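Local coordinates for protein AA10A (Thermobifida fusca, PDB 5UIZ) that binds copper and, as a lytic polysaccharide monooxygenase of family AA10, probably cleaves crystalline polysaccharides such as cellulose by oxidation, at residues 38-43 against 136-141; 153-158 against 169-174. One frame throughout, in Å; residues are numbered along the deposited sequence.

Both contacts pair antiparallel strands, in the two sheets of the beta-sandwich core of this monooxygenase. Contact 1 joins strands 38-42 and 133-140 in a three-stranded sheet. Contact 2 joins strands 146-154 and 170-175 in the other, mixed sheet. Contact 1 closes before contact 2 opens, and strand 146-154 follows strand 133-140 in the chain. Their centres lie about 20 Å apart, and their nearest atoms are about 7 Å apart without touching. Contact 1 lies next to the copper site: His37 and His144 bind the ion, and the Asp140 side chain comes within about 5 Å of it. Contact 2 lies away from that site.

Contact 1 of 2, residues 38-43 against 136-141; sequences GSVINP and IHLYDQ
The imidazole of His137 carries Ile41 over one face, with CB 3.9 Å above the plane and offset toward the rim. This is a CH-pi contact. The ring's NE2 is hydrogen-bonded to Asn184 OD1 on the neighbouring strand 184-190. Ile41 also runs alongside Tyr139, its CG1 3.6 Å from Tyr139 CB. Having CG1 anti to the carbonyl carbon (chi1 -58°) sets that branch beside Tyr139 CB and leaves CG2 near His137 ND1. Behind these side chains is a classic beta bulge. Ile41 N gives a 2.8 Å hydrogen bond to His137 O, and Asn42 N adds a weak one to the same oxygen. His137 N returns a nearly straight bond to Asn42 O at 2.9 Å. On the other face, Val40 CG1 lies 4.0 Å from Ile136 CG2, and Val40 CG2 lies 4.0 Å from Leu138 CD1. An alanine in place of Val40 is likely to leave a gap beside Ile136 and Leu138, which also pack on the opposing sheet. Gly38 CA is 3.1 Å from Tyr139 O, leaving little room for a side chain. The paired backbones thus hold strand 38-42, next to copper-binding His37, against the strand ending at Asp140, whose OD2 accepts a hydrogen bond from His144 N.

Contact 2 of 2, residues 153-158 against 169-174; sequences VTKQGF and SLELVH
Backbone hydrogen bonds carry the pairing of Val153 with Glu171. Val153 N donates to Glu171 O at 3.0 Å. Glu171 N donates to Val153 O at 2.9 Å; the bond is almost straight at hydrogen (173°), but the donor stands above the carbonyl plane. Lys155 N then hydrogen-bonds Ser169 O at 2.9 Å, just past the end of strand 146-154. Thr154 CA adds a CH...O contact to that same oxygen. Apolar contacts lie on both faces. Val153 CG2 meets Val173 CG2 at 3.7 Å. On the opposite face, Thr154 CG2 lies 3.8 Å from Leu170 CD2. Phe158 brings CD1 to 3.5 Å from Ser169 CB, with CG anti to the backbone N (chi1 -176°), which swings the ring to Ser169. The charged side chains cross at about a right angle and touch through carbon: Lys155 CD is 3.7 Å from Glu171 CG. Their charged ends do not meet, and Lys155 NZ hydrogen-bonds Asp168 O instead. A type II turn from Lys155 to Phe158 leads the chain away, with Gly157 at backbone angles that suit glycine. Strand 170-175 flanks strand 146-154, which pairs with strand 198-206 too; Thr154 OG1 hydrogen-bonds His198 ND1 and Val199 N there.

Contact 1 of 2, residues 38-43 against 136-141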
ATOM      1  N   GLY A  38       8.659  -1.691  -7.482  1.00 27.81           N
ATOM      2  CA  GLY A  38       8.630  -0.410  -6.734  1.00 26.60           C
ATOM      3  C   GLY A  38       7.444  -0.272  -5.767  1.00 25.14           C
ATOM      4  O   GLY A  38       6.792  -1.264  -5.414  1.00 22.53           O
ATOM      5  N   SER A  39       7.149   0.958  -5.356  1.00 22.18           N
ATOM      6  CA  SER A  39       6.196   1.207  -4.261  1.00 19.77           C
ATOM      7  C   SER A  39       5.950   2.688  -4.116  1.00 18.95           C
ATOM      8  O   SER A  39       6.632   3.524  -4.769  1.00 17.62           O
ATOM      9  CB  SER A  39       6.741   0.679  -2.927  1.00 20.81           C
ATOM     10  OG  SER A  39       5.725   0.427  -1.970  1.00 21.66           O
ATOM     11  N   VAL A  40       4.994   3.003  -3.245  1.00 17.42           N
ATOM     12  CA  VAL A  40       4.660   4.369  -2.920  1.00 17.56           C
ATOM     13  C   VAL A  40       5.574   4.697  -1.736  1.00 18.59           C
ATOM     14  O   VAL A  40       5.480   4.083  -0.679  1.00 18.38           O
ATOM     15  CB  VAL A  40       3.178   4.538  -2.562  1.00 16.38           C
ATOM     16  CG1 VAL A  40       2.922   5.940  -2.027  1.00 16.23           C
ATOM     17  CG2 VAL A  40       2.316   4.314  -3.768  1.00 16.45           C
ATOM     18  N   ILE A  41       6.470   5.637  -1.989  1.00 18.95           N
ATOM     19  CA  ILE A  41       7.443   6.177  -1.064  1.00 19.76           C
ATOM     20  C   ILE A  41       6.811   7.204  -0.112  1.00 20.43           C
ATOM     21  O   ILE A  41       7.217   7.285   1.028  1.00 19.76           O
ATOM     22  CB  ILE A  41       8.571   6.882  -1.877  1.00 22.30           C
ATOM     23  CG1 ILE A  41       9.214   5.887  -2.839  1.00 24.85           C
ATOM     24  CG2 ILE A  41       9.655   7.507  -0.990  1.00 24.03           C
ATOM     25  CD1 ILE A  41       9.442   4.494  -2.248  1.00 25.36           C
ATOM     26  N   ASN A  42       5.899   8.029  -0.631  0.51 20.18           N
ATOM     27  CA  ASN A  42       5.113   8.983   0.163  0.51 21.12           C
ATOM     28  C   ASN A  42       3.675   8.983  -0.334  0.51 20.99           C
ATOM     29  O   ASN A  42       3.438   9.151  -1.520  0.51 20.97           O
ATOM     30  CB  ASN A  42       5.640  10.433   0.085  0.51 22.16           C
ATOM     31  CG  ASN A  42       4.693  11.440   0.770  0.51 21.76           C
ATOM     32  OD1 ASN A  42       3.825  12.050   0.124  0.51 23.94           O
ATOM     33  ND2 ASN A  42       4.823  11.576   2.061  0.51 21.16           N
ATOM     34  N   PRO A  43       2.707   8.762   0.565  1.00 21.34           N
ATOM     35  CA  PRO A  43       2.821   8.283   1.945  1.00 21.53           C
ATOM     36  C   PRO A  43       3.265   6.828   1.887  1.00 18.71           C
ATOM     37  O   PRO A  43       2.683   6.040   1.185  1.00 18.60           O
ATOM     38  CB  PRO A  43       1.426   8.419   2.510  1.00 21.99           C
ATOM     39  CG  PRO A  43       0.532   8.348   1.336  1.00 22.88           C
ATOM     40  CD  PRO A  43       1.302   8.883   0.162  1.00 23.06           C
ATOM     41  N   ILE A 136       1.052  11.615  -4.053  1.00 25.25           N
ATOM     42  CA  ILE A 136       1.520  10.269  -4.111  1.00 22.80           C
ATOM     43  C   ILE A 136       2.803  10.257  -4.897  1.00 24.15           C
ATOM     44  O   ILE A 136       2.822  10.679  -6.051  1.00 23.73           O
ATOM     45  CB  ILE A 136       0.515   9.368  -4.791  1.00 23.85           C
ATOM     46  CG1 ILE A 136      -0.833   9.457  -4.031  1.00 25.15           C
ATOM     47  CG2 ILE A 136       1.091   7.963  -4.927  1.00 22.58           C
ATOM     48  CD1 ILE A 136      -1.487   8.158  -3.601  1.00 25.63           C
ATOM     49  N   HIS A 137       3.867   9.745  -4.279  1.00 21.51           N
ATOM     50  CA  HIS A 137       5.157   9.579  -4.950  1.00 18.95           C
ATOM     51  C   HIS A 137       5.496   8.059  -5.046  1.00 17.99           C
ATOM     52  O   HIS A 137       5.669   7.340  -4.035  1.00 14.94           O
ATOM     53  CB  HIS A 137       6.199  10.386  -4.185  1.00 17.97           C
ATOM     54  CG  HIS A 137       7.587  10.140  -4.611  1.00 17.01           C
ATOM     55  ND1 HIS A 137       8.653  10.369  -3.776  1.00 16.41           N
ATOM     56  CD2 HIS A 137       8.097   9.671  -5.777  1.00 16.89           C
ATOM     57  CE1 HIS A 137       9.764  10.068  -4.421  1.00 17.14           C
ATOM     58  NE2 HIS A 137       9.453   9.607  -5.623  1.00 17.34           N
ATOM     59  N   LEU A 138       5.560   7.608  -6.276  1.00 16.74           N
ATOM     60  CA  LEU A 138       5.857   6.256  -6.615  1.00 17.04           C
ATOM     61  C   LEU A 138       7.287   6.253  -7.083  1.00 17.22           C
ATOM     62  O   LEU A 138       7.733   7.167  -7.791  1.00 14.43           O
ATOM     63  CB  LEU A 138       4.934   5.777  -7.759  1.00 20.05           C
ATOM     64  CG  LEU A 138       5.103   4.263  -8.034  1.00 23.55           C
ATOM     65  CD1 LEU A 138       4.004   3.530  -7.271  1.00 25.95           C
ATOM     66  CD2 LEU A 138       5.122   3.824  -9.483  1.00 24.70           C
ATOM     67  N   TYR A 139       8.027   5.226  -6.679  1.00 18.09           N
ATOM     68  CA  TYR A 139       9.336   4.970  -7.199  1.00 19.19           C
ATOM     69  C   TYR A 139       9.265   3.622  -7.868  1.00 20.92           C
ATOM     70  O   TYR A 139       8.836   2.665  -7.261  1.00 17.34           O
ATOM     71  CB  TYR A 139      10.369   4.938  -6.093  1.00 19.49           C
ATOM     72  CG  TYR A 139      11.780   4.652  -6.538  1.00 21.14           C
ATOM     73  CD1 TYR A 139      12.482   5.562  -7.296  1.00 22.68           C
ATOM     74  CD2 TYR A 139      12.467   3.513  -6.112  1.00 26.34           C
ATOM     75  CE1 TYR A 139      13.787   5.329  -7.699  1.00 23.92           C
ATOM     76  CE2 TYR A 139      13.808   3.302  -6.464  1.00 26.68           C
ATOM     77  CZ  TYR A 139      14.448   4.225  -7.278  1.00 26.03           C
ATOM     78  OH  TYR A 139      15.770   4.006  -7.681  1.00 27.71           O
ATOM     79  N   ASP A 140       9.747   3.556  -9.096  1.00 21.42           N
ATOM     80  CA  ASP A 140       9.789   2.314  -9.846  1.00 24.64           C
ATOM     81  C   ASP A 140      11.178   2.187 -10.435  1.00 26.14           C
ATOM     82  O   ASP A 140      11.497   2.895 -11.385  1.00 24.50           O
ATOM     83  CB  ASP A 140       8.755   2.398 -10.975  1.00 25.22           C
ATOM     84  CG  ASP A 140       8.900   1.240 -11.995  1.00 25.69           C
ATOM     85  OD1 ASP A 140       9.537   0.215 -11.665  1.00 28.32           O
ATOM     86  OD2 ASP A 140       8.409   1.399 -13.125  1.00 23.34           O
ATOM     87  N   GLN A 141      11.998   1.279  -9.911  0.60 28.79           N
ATOM     88  CA  GLN A 141      13.403   1.169 -10.372  0.60 32.20           C
ATOM     89  C   GLN A 141      13.526   0.714 -11.826  0.60 29.13           C
ATOM     90  O   GLN A 141      14.444   1.125 -12.515  0.60 30.61           O
ATOM     91  CB  GLN A 141      14.231   0.252  -9.446  0.60 38.25           C
ATOM     92  CG  GLN A 141      15.732   0.592  -9.320  0.60 41.74           C
ATOM     93  CD  GLN A 141      16.625  -0.069 -10.355  0.60 42.92           C
ATOM     94  OE1 GLN A 141      16.235  -1.038 -11.017  0.60 44.40           O
ATOM     95  NE2 GLN A 141      17.843   0.444 -10.483  0.60 41.23           N
TER

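Contact 2 of 2, residues 153-158 against 169-174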
ATOM      1  N   VAL A 153      -9.426   5.638  -0.955  1.00 13.38           N
ATOM      2  CA  VAL A 153      -9.222   5.991   0.453  1.00 14.06           C
ATOM      3  C   VAL A 153     -10.415   5.481   1.266  1.00 14.10           C
ATOM      4  O   VAL A 153     -11.604   5.564   0.804  1.00 13.28           O
ATOM      5  CB  VAL A 153      -9.010   7.517   0.693  1.00 13.92           C
ATOM      6  CG1 VAL A 153      -8.576   7.767   2.130  1.00 14.60           C
ATOM      7  CG2 VAL A 153      -7.887   8.046  -0.193  1.00 15.11           C
ATOM      8  N   THR A 154     -10.114   4.973   2.454  1.00 12.42           N
ATOM      9  CA  THR A 154     -11.150   4.513   3.361  1.00 13.59           C
ATOM     10  C   THR A 154     -12.176   5.646   3.702  1.00 14.62           C
ATOM     11  O   THR A 154     -11.829   6.825   3.745  1.00 13.46           O
ATOM     12  CB  THR A 154     -10.559   3.963   4.679  1.00 13.02           C
ATOM     13  OG1 THR A 154      -9.553   4.837   5.165  1.00 13.06           O
ATOM     14  CG2 THR A 154      -9.930   2.593   4.428  1.00 13.44           C
ATOM     15  N   LYS A 155     -13.420   5.245   3.890  1.00 16.39           N
ATOM     16  CA  LYS A 155     -14.533   6.138   4.212  1.00 18.02           C
ATOM     17  C   LYS A 155     -14.468   6.571   5.673  1.00 19.18           C
ATOM     18  O   LYS A 155     -14.012   5.803   6.514  1.00 17.48           O
ATOM     19  CB  LYS A 155     -15.845   5.436   3.963  1.00 20.73           C
ATOM     20  CG  LYS A 155     -16.265   5.524   2.537  1.00 24.97           C
ATOM     21  CD  LYS A 155     -16.980   4.319   1.984  1.00 29.82           C
ATOM     22  CE  LYS A 155     -18.083   3.744   2.839  1.00 34.90           C
ATOM     23  NZ  LYS A 155     -18.864   2.826   1.934  1.00 39.54           N
ATOM     24  N   GLN A 156     -14.882   7.813   5.976  1.00 18.37           N
ATOM     25  CA  GLN A 156     -15.031   8.253   7.372  1.00 19.02           C
ATOM     26  C   GLN A 156     -15.901   7.273   8.157  1.00 19.19           C
ATOM     27  O   GLN A 156     -16.907   6.860   7.659  1.00 20.07           O
ATOM     28  CB  GLN A 156     -15.649   9.663   7.487  1.00 19.20           C
ATOM     29  CG  GLN A 156     -15.386  10.289   8.875  1.00 18.78           C
ATOM     30  CD  GLN A 156     -13.881  10.540   9.151  1.00 19.69           C
ATOM     31  OE1 GLN A 156     -13.066  10.664   8.234  1.00 19.28           O
ATOM     32  NE2 GLN A 156     -13.513  10.596  10.433  1.00 20.31           N
ATOM     33  N   GLY A 157     -15.484   6.913   9.380  1.00 20.97           N
ATOM     34  CA  GLY A 157     -16.116   5.847  10.156  1.00 20.42           C
ATOM     35  C   GLY A 157     -15.274   4.561  10.140  1.00 20.97           C
ATOM     36  O   GLY A 157     -15.361   3.763  11.038  1.00 20.43           O
ATOM     37  N   PHE A 158     -14.501   4.325   9.088  1.00 19.94           N
ATOM     38  CA  PHE A 158     -13.662   3.157   9.047  1.00 18.71           C
ATOM     39  C   PHE A 158     -12.557   3.216  10.098  1.00 18.29           C
ATOM     40  O   PHE A 158     -11.903   4.250  10.261  1.00 18.16           O
ATOM     41  CB  PHE A 158     -13.031   3.009   7.654  1.00 18.16           C
ATOM     42  CG  PHE A 158     -12.220   1.751   7.508  1.00 18.42           C
ATOM     43  CD1 PHE A 158     -12.845   0.534   7.357  1.00 19.18           C
ATOM     44  CD2 PHE A 158     -10.855   1.774   7.588  1.00 18.08           C
ATOM     45  CE1 PHE A 158     -12.116  -0.650   7.194  1.00 16.18           C
ATOM     46  CE2 PHE A 158     -10.124   0.586   7.466  1.00 18.83           C
ATOM     47  CZ  PHE A 158     -10.777  -0.616   7.273  1.00 17.17           C
ATOM     48  N   SER A 169     -15.292  -0.618   2.129  1.00 16.36           N
ATOM     49  CA  SER A 169     -14.734   0.422   3.010  1.00 15.99           C
ATOM     50  C   SER A 169     -13.997   1.558   2.218  1.00 15.20           C
ATOM     51  O   SER A 169     -13.693   2.595   2.758  1.00 12.66           O
ATOM     52  CB  SER A 169     -13.788  -0.214   4.054  1.00 16.14           C
ATOM     53  OG  SER A 169     -12.542  -0.643   3.497  1.00 14.78           O
ATOM     54  N   LEU A 170     -13.732   1.330   0.941  1.00 15.55           N
ATOM     55  CA  LEU A 170     -12.928   2.232   0.138  1.00 17.59           C
ATOM     56  C   LEU A 170     -13.761   3.032  -0.858  1.00 18.81           C
ATOM     57  O   LEU A 170     -14.716   2.497  -1.436  1.00 16.90           O
ATOM     58  CB  LEU A 170     -11.942   1.400  -0.660  1.00 17.61           C
ATOM     59  CG  LEU A 170     -10.820   0.799   0.150  1.00 17.16           C
ATOM     60  CD1 LEU A 170     -10.040  -0.080  -0.818  1.00 18.57           C
ATOM     61  CD2 LEU A 170      -9.895   1.850   0.725  1.00 17.73           C
ATOM     62  N   GLU A 171     -13.379   4.277  -1.110  1.00 19.39           N
ATOM     63  CA  GLU A 171     -13.942   4.977  -2.274  1.00 23.57           C
ATOM     64  C   GLU A 171     -12.851   5.461  -3.188  1.00 20.83           C
ATOM     65  O   GLU A 171     -11.814   5.895  -2.724  1.00 19.48           O
ATOM     66  CB  GLU A 171     -14.786   6.166  -1.843  1.00 28.34           C
ATOM     67  CG  GLU A 171     -16.167   5.754  -1.338  1.00 37.07           C
ATOM     68  CD  GLU A 171     -16.985   6.921  -0.774  1.00 44.67           C
ATOM     69  OE1 GLU A 171     -16.379   7.970  -0.384  1.00 55.68           O
ATOM     70  OE2 GLU A 171     -18.234   6.779  -0.716  1.00 46.05           O
ATOM     71  N   LEU A 172     -13.099   5.381  -4.480  1.00 18.67           N
ATOM     72  CA  LEU A 172     -12.159   5.836  -5.480  1.00 20.18           C
ATOM     73  C   LEU A 172     -12.140   7.343  -5.438  1.00 19.68           C
ATOM     74  O   LEU A 172     -13.203   7.961  -5.538  1.00 18.33           O
ATOM     75  CB  LEU A 172     -12.612   5.325  -6.840  1.00 22.02           C
ATOM     76  CG  LEU A 172     -11.755   5.753  -8.021  1.00 23.56           C
ATOM     77  CD1 LEU A 172     -10.382   5.156  -7.893  1.00 24.53           C
ATOM     78  CD2 LEU A 172     -12.455   5.270  -9.284  1.00 25.59           C
ATOM     79  N   VAL A 173     -10.977   7.925  -5.123  1.00 18.79           N
ATOM     80  CA  VAL A 173     -10.835   9.379  -5.058  1.00 18.43           C
ATOM     81  C   VAL A 173      -9.990   9.980  -6.218  1.00 17.31           C
ATOM     82  O   VAL A 173      -9.934  11.201  -6.376  1.00 15.76           O
ATOM     83  CB  VAL A 173     -10.213   9.857  -3.739  1.00 18.84           C
ATOM     84  CG1 VAL A 173     -11.061   9.460  -2.577  1.00 19.81           C
ATOM     85  CG2 VAL A 173      -8.797   9.378  -3.543  1.00 20.18           C
ATOM     86  N   HIS A 174      -9.267   9.121  -6.927  1.00 16.64           N
ATOM     87  CA  HIS A 174      -8.415   9.544  -7.987  1.00 17.53           C
ATOM     88  C   HIS A 174      -8.140   8.473  -8.997  1.00 17.27           C
ATOM     89  O   HIS A 174      -7.971   7.294  -8.693  1.00 17.43           O
ATOM     90  CB  HIS A 174      -7.113  10.120  -7.454  1.00 18.07           C
ATOM     91  CG  HIS A 174      -6.432  11.006  -8.434  1.00 19.69           C
ATOM     92  ND1 HIS A 174      -6.735  12.345  -8.559  1.00 22.33           N
ATOM     93  CD2 HIS A 174      -5.464  10.743  -9.345  1.00 20.58           C
ATOM     94  CE1 HIS A 174      -5.970  12.870  -9.505  1.00 24.48           C
ATOM     95  NE2 HIS A 174      -5.182  11.918  -9.988  1.00 23.65           N
TER